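Protein-L-isoaspartate O-methyltransferase beta-aspartate methyltransferase (Plasmodium falciparum, PDB 2PBF) probably repairs damaged proteins by transferring a methyl group from S-adenosyl-L-methionine to L-isoaspartyl residues, and is captured here with the product S-adenosyl-L-homocysteine. Local coordinates at residues T198-E203 and R215-F221; I166-A172 and K188-E194; Q36-Y42 and N128-K133. All coordinates share one frame; numbering follows the deposited sequence.

Contact 1: T198-E203 and R215-F221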
# COMPACT_ATOMS: atom_id res chain seq x y z
N THR A 198 -21.55 2.85 -3.02
CA THR A 198 -20.35 3.24 -2.30
C THR A 198 -19.14 2.42 -2.75
O THR A 198 -19.27 1.46 -3.52
CB THR A 198 -20.55 3.17 -0.76
OG1 THR A 198 -20.63 1.81 -0.33
CG2 THR A 198 -21.81 3.90 -0.35
N GLN A 199 -17.94 2.87 -2.35
CA GLN A 199 -16.77 2.00 -2.36
C GLN A 199 -16.61 1.53 -0.93
O GLN A 199 -16.64 2.33 -0.00
CB GLN A 199 -15.53 2.74 -2.86
CG GLN A 199 -15.64 3.21 -4.32
CD GLN A 199 -14.61 4.24 -4.71
OE1 GLN A 199 -14.05 4.95 -3.88
NE2 GLN A 199 -14.35 4.34 -6.01
N VAL A 200 -16.49 0.22 -0.76
CA VAL A 200 -16.42 -0.40 0.56
C VAL A 200 -15.07 -1.06 0.79
O VAL A 200 -14.67 -1.97 0.05
CB VAL A 200 -17.56 -1.46 0.80
CG1 VAL A 200 -17.53 -1.96 2.23
CG2 VAL A 200 -18.94 -0.86 0.51
N LEU A 201 -14.38 -0.61 1.83
CA LEU A 201 -13.10 -1.21 2.18
C LEU A 201 -13.31 -2.56 2.83
O LEU A 201 -13.95 -2.64 3.88
CB LEU A 201 -12.29 -0.28 3.10
CG LEU A 201 -10.80 -0.62 3.25
CD1 LEU A 201 -10.01 -0.19 2.01
CD2 LEU A 201 -10.27 0.05 4.49
N TYR A 202 -12.73 -3.59 2.21
CA TYR A 202 -12.83 -4.98 2.65
C TYR A 202 -11.51 -5.51 3.18
O TYR A 202 -10.45 -5.25 2.63
CB TYR A 202 -13.28 -5.88 1.48
CG TYR A 202 -14.77 -5.99 1.35
CD1 TYR A 202 -15.50 -5.06 0.63
CD2 TYR A 202 -15.45 -7.04 1.98
CE1 TYR A 202 -16.87 -5.15 0.52
CE2 TYR A 202 -16.82 -7.16 1.89
CZ TYR A 202 -17.54 -6.22 1.16
OH TYR A 202 -18.91 -6.36 1.08
N GLU A 203 -11.59 -6.26 4.27
CA GLU A 203 -10.48 -7.08 4.71
C GLU A 203 -10.76 -8.56 4.43
O GLU A 203 -11.66 -9.17 5.03
CB GLU A 203 -10.18 -6.83 6.18
CG GLU A 203 -9.04 -7.68 6.72
CD GLU A 203 -8.79 -7.40 8.17
OE1 GLU A 203 -8.42 -6.24 8.49
OE2 GLU A 203 -8.96 -8.33 8.98
N ARG A 215 -16.47 -6.78 5.75
CA ARG A 215 -16.92 -5.49 5.25
C ARG A 215 -16.58 -4.43 6.29
O ARG A 215 -17.12 -4.45 7.40
CB ARG A 215 -18.44 -5.55 4.99
CG ARG A 215 -18.94 -4.58 3.91
CD ARG A 215 -20.49 -4.37 3.84
NE ARG A 215 -20.76 -2.95 3.56
CZ ARG A 215 -20.85 -2.00 4.51
NH1 ARG A 215 -20.76 -2.32 5.79
NH2 ARG A 215 -21.05 -0.74 4.17
N LEU A 216 -15.68 -3.50 5.97
CA LEU A 216 -15.19 -2.56 6.98
C LEU A 216 -16.04 -1.30 7.04
O LEU A 216 -16.89 -1.17 7.92
CB LEU A 216 -13.69 -2.25 6.81
CG LEU A 216 -12.72 -3.41 7.08
CD1 LEU A 216 -11.28 -2.95 6.97
CD2 LEU A 216 -12.96 -4.10 8.45
N PHE A 217 -15.81 -0.38 6.12
CA PHE A 217 -16.63 0.82 6.01
C PHE A 217 -16.46 1.47 4.63
O PHE A 217 -15.59 1.07 3.85
CB PHE A 217 -16.29 1.81 7.12
CG PHE A 217 -14.83 1.98 7.33
CD1 PHE A 217 -14.05 2.65 6.39
CD2 PHE A 217 -14.22 1.47 8.47
CE1 PHE A 217 -12.70 2.80 6.58
CE2 PHE A 217 -12.86 1.61 8.67
CZ PHE A 217 -12.10 2.28 7.72
N ASP A 218 -17.29 2.48 4.36
CA ASP A 218 -17.27 3.19 3.11
C ASP A 218 -16.03 4.07 2.99
O ASP A 218 -15.58 4.66 3.97
CB ASP A 218 -18.55 4.00 2.94
CG ASP A 218 -19.79 3.14 3.00
OD1 ASP A 218 -19.77 2.04 2.42
OD2 ASP A 218 -20.78 3.56 3.66
N VAL A 219 -15.48 4.13 1.78
CA VAL A 219 -14.24 4.85 1.51
C VAL A 219 -14.32 5.55 0.17
O VAL A 219 -15.26 5.34 -0.59
CB VAL A 219 -12.98 3.91 1.54
CG1 VAL A 219 -12.60 3.53 2.96
CG2 VAL A 219 -13.18 2.65 0.69
N CYS A 220 -13.34 6.40 -0.11
CA CYS A 220 -13.21 7.08 -1.40
C CYS A 220 -11.79 6.88 -1.96
O CYS A 220 -10.80 7.40 -1.41
CB CYS A 220 -13.55 8.57 -1.24
SG CYS A 220 -15.26 8.86 -0.66
N PHE A 221 -11.69 6.09 -3.03
CA PHE A 221 -10.42 5.79 -3.67
C PHE A 221 -10.52 6.05 -5.15
O PHE A 221 -11.60 5.99 -5.72
CB PHE A 221 -10.07 4.32 -3.47
CG PHE A 221 -9.45 4.01 -2.14
CD1 PHE A 221 -8.07 3.81 -2.04
CD2 PHE A 221 -10.24 3.87 -1.01
CE1 PHE A 221 -7.48 3.50 -0.83
CE2 PHE A 221 -9.66 3.56 0.21
CZ PHE A 221 -8.29 3.36 0.31
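Backbone bonds between the two strands run from Leu201 N to Phe217 O (2.9 Å), from Leu216 N to Leu201 O and from Val219 N to Gln199 O. Beyond Val219 a side chain takes over the pairing: the amide of Gln199, carried on an extended chain, accepts from Phe221 N at OE1 (2.8 Å, 174° at the hydrogen) and donates from NE2 to Phe221 O (3.2 Å). With a donor and an acceptor on one flat group, glutamine can mimic a strand's peptide edge. At the same end, Thr198 OG1 donates to Asp218 OD1 (2.9 Å) from above the carboxylate plane, and that oxygen also forms a salt bridge with Arg215 NH2.

The segments form an antiparallel hairpin, with 212-219 the outermost strand of the seven-stranded methyltransferase sheet within this chain.

Apolar contacts divide by face. Leu201 CD1 packs on Phe221 CE2 and CD2 on Leu216 CD1 (4.0 Å), while its CB meets Val219 CG1; Leu69 of helix 64-74 covers this side. On the other face, Arg215 lays its CA over the Tyr202 ring in a CH-pi contact (4.1 Å to the centroid), and its CG touches Val200 CG1. Arg215 NE forms a salt bridge with Glu195 OE1, and Tyr202 OH is hydrogen-bonded to Glu195 OE2.

Contact 2: I166-A172 and K188-E194. With SAH (S-adenosyl-L-homocysteine), chain C.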
# COMPACT_ATOMS: atom_id res chain seq x y z
N ILE A 166 -1.59 -8.01 1.21
CA ILE A 166 -1.90 -7.39 -0.07
C ILE A 166 -2.66 -6.10 0.16
O ILE A 166 -3.74 -6.09 0.73
CB ILE A 166 -2.73 -8.32 -1.03
CG1 ILE A 166 -2.08 -9.72 -1.12
CG2 ILE A 166 -2.89 -7.63 -2.42
CD1 ILE A 166 -2.68 -10.67 -2.16
N HIS A 167 -2.10 -5.00 -0.28
CA HIS A 167 -2.78 -3.74 -0.15
C HIS A 167 -3.13 -3.28 -1.54
O HIS A 167 -2.32 -3.33 -2.46
CB HIS A 167 -1.91 -2.71 0.56
CG HIS A 167 -2.51 -1.35 0.56
ND1 HIS A 167 -2.20 -0.41 -0.40
CD2 HIS A 167 -3.44 -0.79 1.36
CE1 HIS A 167 -2.91 0.68 -0.18
NE2 HIS A 167 -3.66 0.48 0.89
N VAL A 168 -4.37 -2.85 -1.70
CA VAL A 168 -4.78 -2.37 -2.99
C VAL A 168 -5.27 -0.94 -2.77
O VAL A 168 -6.22 -0.72 -2.03
CB VAL A 168 -5.89 -3.26 -3.58
CG1 VAL A 168 -6.09 -2.94 -5.02
CG2 VAL A 168 -5.56 -4.76 -3.38
N GLY A 169 -4.61 0.02 -3.43
CA GLY A 169 -4.86 1.43 -3.16
C GLY A 169 -5.80 2.09 -4.18
O GLY A 169 -5.78 3.31 -4.32
N ALA A 170 -6.61 1.26 -4.85
CA ALA A 170 -7.55 1.71 -5.85
C ALA A 170 -8.75 0.79 -5.79
O ALA A 170 -8.64 -0.39 -5.43
CB ALA A 170 -6.91 1.71 -7.25
N SER A 171 -9.92 1.36 -6.11
CA SER A 171 -11.19 0.69 -5.98
C SER A 171 -11.51 -0.20 -7.18
O SER A 171 -11.32 0.18 -8.33
CB SER A 171 -12.29 1.72 -5.82
OG SER A 171 -13.52 1.08 -5.71
N ALA A 172 -12.03 -1.39 -6.87
CA ALA A 172 -12.31 -2.39 -7.88
C ALA A 172 -13.81 -2.53 -8.06
O ALA A 172 -14.56 -2.54 -7.08
CB ALA A 172 -11.72 -3.72 -7.45
N LYS A 188 -3.69 -11.33 4.86
CA LYS A 188 -4.76 -10.32 4.73
C LYS A 188 -4.65 -9.47 3.46
O LYS A 188 -3.56 -9.04 3.07
CB LYS A 188 -4.82 -9.42 5.96
CG LYS A 188 -5.68 -10.00 7.06
CD LYS A 188 -5.32 -9.52 8.44
CE LYS A 188 -6.24 -10.24 9.44
NZ LYS A 188 -6.19 -9.62 10.78
N LEU A 189 -5.81 -9.22 2.84
CA LEU A 189 -5.95 -8.36 1.66
C LEU A 189 -6.91 -7.25 2.05
O LEU A 189 -8.01 -7.52 2.55
CB LEU A 189 -6.58 -9.15 0.51
CG LEU A 189 -6.49 -8.94 -1.02
CD1 LEU A 189 -7.59 -9.84 -1.67
CD2 LEU A 189 -6.60 -7.52 -1.56
N ILE A 190 -6.46 -6.02 1.86
CA ILE A 190 -7.23 -4.80 2.10
C ILE A 190 -7.54 -4.18 0.74
O ILE A 190 -6.64 -3.86 -0.02
CB ILE A 190 -6.41 -3.80 2.97
CG1 ILE A 190 -6.23 -4.33 4.39
CG2 ILE A 190 -7.02 -2.37 2.94
CD1 ILE A 190 -7.52 -4.50 5.17
N ILE A 191 -8.81 -4.02 0.43
CA ILE A 191 -9.19 -3.57 -0.89
C ILE A 191 -10.54 -2.85 -0.89
O ILE A 191 -11.48 -3.32 -0.27
CB ILE A 191 -9.21 -4.79 -1.89
CG1 ILE A 191 -9.71 -4.36 -3.27
CG2 ILE A 191 -10.00 -5.99 -1.31
CD1 ILE A 191 -9.53 -5.44 -4.35
N PRO A 192 -10.63 -1.70 -1.59
CA PRO A 192 -11.97 -1.12 -1.78
C PRO A 192 -12.70 -1.82 -2.93
O PRO A 192 -12.13 -2.00 -3.99
CB PRO A 192 -11.68 0.34 -2.13
CG PRO A 192 -10.14 0.52 -1.91
CD PRO A 192 -9.59 -0.85 -2.20
N ILE A 193 -13.96 -2.20 -2.71
CA ILE A 193 -14.80 -2.78 -3.78
C ILE A 193 -16.10 -1.95 -3.93
O ILE A 193 -16.77 -1.67 -2.93
CB ILE A 193 -15.07 -4.29 -3.55
CG1 ILE A 193 -13.73 -5.07 -3.47
CG2 ILE A 193 -15.98 -4.89 -4.67
CD1 ILE A 193 -13.78 -6.34 -2.68
N GLU A 194 -16.40 -1.51 -5.15
CA GLU A 194 -17.69 -0.86 -5.45
C GLU A 194 -18.85 -1.78 -5.08
O GLU A 194 -19.06 -2.85 -5.69
CB GLU A 194 -17.86 -0.51 -6.92
CG GLU A 194 -16.78 0.27 -7.63
CD GLU A 194 -17.06 0.37 -9.15
OE1 GLU A 194 -18.15 -0.08 -9.61
OE2 GLU A 194 -16.20 0.91 -9.88
N SAH C . -0.99 3.98 -2.40
CA SAH C . -0.99 5.07 -3.40
CB SAH C . -2.37 5.20 -3.99
CG SAH C . -2.28 5.95 -5.31
SD SAH C . -3.88 6.13 -6.08
C SAH C . -0.51 6.42 -2.84
O SAH C . -0.94 6.79 -1.75
OXT SAH C . 0.31 7.13 -3.47
C5' SAH C . -4.00 4.45 -6.75
C4' SAH C . -2.95 4.07 -7.79
O4' SAH C . -3.39 2.89 -8.40
C3' SAH C . -2.70 5.06 -8.92
O3' SAH C . -1.33 5.44 -8.91
C2' SAH C . -3.07 4.30 -10.18
O2' SAH C . -2.23 4.61 -11.27
C1' SAH C . -2.91 2.86 -9.73
N9 SAH C . -3.71 1.86 -10.46
C8 SAH C . -4.99 2.01 -10.91
N7 SAH C . -5.38 0.85 -11.48
C5 SAH C . -4.37 -0.05 -11.42
C6 SAH C . -4.23 -1.36 -11.87
N6 SAH C . -5.20 -2.01 -12.50
N1 SAH C . -3.06 -2.04 -11.62
C2 SAH C . -2.02 -1.40 -10.97
N3 SAH C . -2.18 -0.11 -10.55
C4 SAH C . -3.33 0.57 -10.76
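Leu189 and Val168 meet through methyl groups on the face of the sheet that helix 177-182 covers. From Leu189 CB, which passes near Ile166 O, the chain leaves anti to the backbone N (chi1 -155°), carrying CG against Ile166 CB (3.8 Å). CD2 then reaches between two side chains of the neighbouring strand, touching Ile166 CG2 and pressing on Val168 CG2 at 3.5 Å, closer than usual van der Waals contact. Branched aliphatic residues suit this face: Ile191 continues the row, with CB beside Val168 CG2 and CD1 near Ala172 CB, and Leu179 of the helix touches Val168, Leu189 and Ile191.

The backbones are parallel neighbours in the Rossmann-like sheet of a class I methyltransferase. Ile166 N donates to Lys188 O, Ile190 N to Ile166 O (2.9 Å) and Val168 N to Ile190 O. The chain then loops out at Gly169 and Ala170, and pairing resumes two residues out of step, where Ala172 N donates to Pro192 O (2.9 Å) and Glu194 N to Ala172 O. Pro192 fits the interruption, for it has no N-H to offer, and its CD lies 3.4 Å from Ala170 O, a buried oxygen without a polar partner in the model.

That excursion lines the cofactor pocket. Gly169, with no side chain, lets the backbone come close to the ligand, its O 3.2 Å from C5' of S-adenosyl-L-homocysteine. Ala170 brings only a methyl group to the ribose ring oxygen O4'. Before the loop, His167 presents its ring edge to the ligand's amino nitrogen, while His167 ND1 is hydrogen-bonded to Asp86 OD1.

Contact 3: Q36-Y42 and N128-K133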
# COMPACT_ATOMS: atom_id res chain seq x y z
N GLN A 36 8.95 6.94 10.36
CA GLN A 36 10.13 6.65 9.56
C GLN A 36 10.01 7.06 8.09
O GLN A 36 11.03 7.10 7.37
CB GLN A 36 10.52 5.17 9.71
CG GLN A 36 11.03 4.82 11.11
CD GLN A 36 11.38 3.35 11.26
OE1 GLN A 36 12.47 2.94 10.90
NE2 GLN A 36 10.47 2.56 11.82
N VAL A 37 8.79 7.36 7.64
CA VAL A 37 8.54 7.72 6.24
C VAL A 37 7.88 9.12 6.12
O VAL A 37 6.65 9.25 6.22
CB VAL A 37 7.69 6.61 5.50
CG1 VAL A 37 7.68 6.87 4.01
CG2 VAL A 37 8.25 5.20 5.76
N ASP A 38 8.69 10.14 5.90
CA ASP A 38 8.24 11.51 5.81
C ASP A 38 7.45 11.76 4.52
O ASP A 38 7.99 11.64 3.41
CB ASP A 38 9.45 12.47 5.89
CG ASP A 38 9.05 13.95 5.95
OD1 ASP A 38 7.97 14.33 5.47
OD2 ASP A 38 9.86 14.76 6.49
N ARG A 39 6.18 12.14 4.68
CA ARG A 39 5.24 12.36 3.57
C ARG A 39 5.71 13.40 2.56
O ARG A 39 5.48 13.25 1.35
CB ARG A 39 3.85 12.73 4.12
CG ARG A 39 2.70 12.68 3.11
CD ARG A 39 1.36 13.05 3.77
NE ARG A 39 0.33 13.43 2.80
CZ ARG A 39 -0.43 12.56 2.11
NH1 ARG A 39 -0.30 11.26 2.30
NH2 ARG A 39 -1.33 13.00 1.23
N GLY A 40 6.40 14.44 3.06
CA GLY A 40 7.02 15.48 2.21
C GLY A 40 8.08 15.02 1.23
O GLY A 40 8.42 15.73 0.27
N LYS A 41 8.60 13.82 1.44
CA LYS A 41 9.53 13.21 0.48
C LYS A 41 8.77 12.47 -0.64
O LYS A 41 9.37 11.99 -1.60
CB LYS A 41 10.51 12.28 1.20
CG LYS A 41 11.26 12.95 2.34
CD LYS A 41 12.58 13.54 1.88
CE LYS A 41 13.55 13.68 3.04
NZ LYS A 41 14.99 13.68 2.59
N TYR A 42 7.44 12.40 -0.48
CA TYR A 42 6.56 11.64 -1.38
C TYR A 42 5.53 12.48 -2.14
O TYR A 42 4.96 12.04 -3.16
CB TYR A 42 5.92 10.46 -0.62
CG TYR A 42 6.99 9.45 -0.31
CD1 TYR A 42 7.25 8.39 -1.19
CD2 TYR A 42 7.81 9.61 0.79
CE1 TYR A 42 8.29 7.49 -0.94
CE2 TYR A 42 8.85 8.73 1.05
CZ TYR A 42 9.08 7.68 0.19
OH TYR A 42 10.10 6.81 0.48
N ASN A 128 11.07 9.60 -5.63
CA ASN A 128 10.75 9.83 -4.23
C ASN A 128 11.62 8.96 -3.35
O ASN A 128 12.13 9.42 -2.34
CB ASN A 128 9.27 9.46 -3.98
CG ASN A 128 8.29 10.45 -4.58
OD1 ASN A 128 8.65 11.55 -5.02
ND2 ASN A 128 7.03 10.07 -4.59
N ILE A 129 11.79 7.70 -3.74
CA ILE A 129 12.53 6.74 -2.93
C ILE A 129 14.03 7.01 -2.97
O ILE A 129 14.70 6.94 -1.93
CB ILE A 129 12.19 5.27 -3.28
CG1 ILE A 129 10.68 5.02 -3.06
CG2 ILE A 129 13.05 4.32 -2.43
CD1 ILE A 129 10.07 3.91 -3.90
N LYS A 130 14.53 7.37 -4.15
CA LYS A 130 15.91 7.83 -4.28
C LYS A 130 16.21 8.96 -3.29
O LYS A 130 17.20 8.89 -2.57
CB LYS A 130 16.24 8.27 -5.72
CG LYS A 130 16.15 7.16 -6.77
CD LYS A 130 17.23 7.28 -7.87
CE LYS A 130 17.42 5.94 -8.61
NZ LYS A 130 18.23 6.02 -9.88
N ARG A 131 15.36 9.98 -3.22
CA ARG A 131 15.62 11.12 -2.32
C ARG A 131 15.42 10.79 -0.85
O ARG A 131 16.07 11.39 0.02
CB ARG A 131 14.83 12.37 -2.73
CG ARG A 131 13.61 12.77 -1.89
CD ARG A 131 13.11 14.19 -2.29
NE ARG A 131 12.99 14.31 -3.75
CZ ARG A 131 11.91 13.97 -4.45
NH1 ARG A 131 10.84 13.50 -3.83
NH2 ARG A 131 11.91 14.08 -5.78
N ASP A 132 14.53 9.83 -0.57
CA ASP A 132 14.24 9.46 0.81
C ASP A 132 15.17 8.36 1.34
O ASP A 132 15.89 8.56 2.33
CB ASP A 132 12.77 9.03 0.95
CG ASP A 132 12.36 8.78 2.40
OD1 ASP A 132 12.84 9.50 3.32
OD2 ASP A 132 11.54 7.85 2.61
N LYS A 133 15.16 7.20 0.68
CA LYS A 133 15.87 6.01 1.12
C LYS A 133 16.49 5.29 -0.09
O LYS A 133 15.96 4.23 -0.51
CB LYS A 133 14.90 5.06 1.84
CG LYS A 133 14.42 5.56 3.18
CD LYS A 133 13.17 4.85 3.62
CE LYS A 133 12.80 5.23 5.04
NZ LYS A 133 12.33 6.65 5.17
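Tyr42 sets the CD1-CE1 side of its ring beside the helix end, CD1 near Asn128 CB (3.6 Å) and CE1, at the edge, near Ile129 CG1 (4.0 Å), while its hydroxyl reaches on to Asp132. A tyrosine suits this place because its apolar ring can pack along the helix and still deliver a donor at the far end. Tyr42 OH gives its hydrogen to the anti lone pair of Asp132 OD2 (2.8 Å); the oxygen lies at the ring's edge, in its plane, and ring and carboxylate stand almost perpendicular (88°). Asp132 places its carboxylate beside the hydroxyl by turning CG opposite the backbone N (chi1 -173°).

The same OD2 takes a second donor, Lys133 NZ, on its syn side but well out of the carboxylate plane, in a salt bridge (2.9 Å). This lysine, the first residue to leave helical geometry, turns at its last torsion (chi4 70°) and also donates to Gln36 O (2.6 Å). One ammonium group thus ties the carboxylate to the loop's backbone, and the two donors on OD2 would probably favour the ionised form of Asp132.

Near the loop's end, Arg131 NH1 bonds Asn128 OD1 within the helix (3.2 Å) and makes a weak, bent bond to Lys41 O. The aliphatic part of Lys41 packs on the helix, CB beside Asp132 CB.

Asn128 ND2 is hydrogen-bonded to Ser91 O, just ahead of helix 93-101. Val96 of that helix touches Tyr42, Ile129 and Lys133, so the loop following helix 28-35 and the end of helix 119-132 both pack against it.

Contact 2 is the buried one, lying within the central sheet, whereas contacts 1 and 3 are partly buried and sit on opposite sides of the chain's centre. Contacts 1 and 2 belong to the same sheet: strands 187-195 and 198-205 are neighbours, with probable hydrogen bonds joining Tyr202 N to Ile191 O and Val200 O to Ile193 N, and Phe221 packs on Gly169 beside the ligand. Contact 3 touches neither, its centre about 23 Å from that of contact 2, and it joins a loop to a helix end. Chemistry follows place: backbone ladder bonds and aliphatic packing make up contact 2, contact 1 adds polar side chains at the sheet's margin, and contact 3 relies chiefly on side-chain hydrogen bonds and charge.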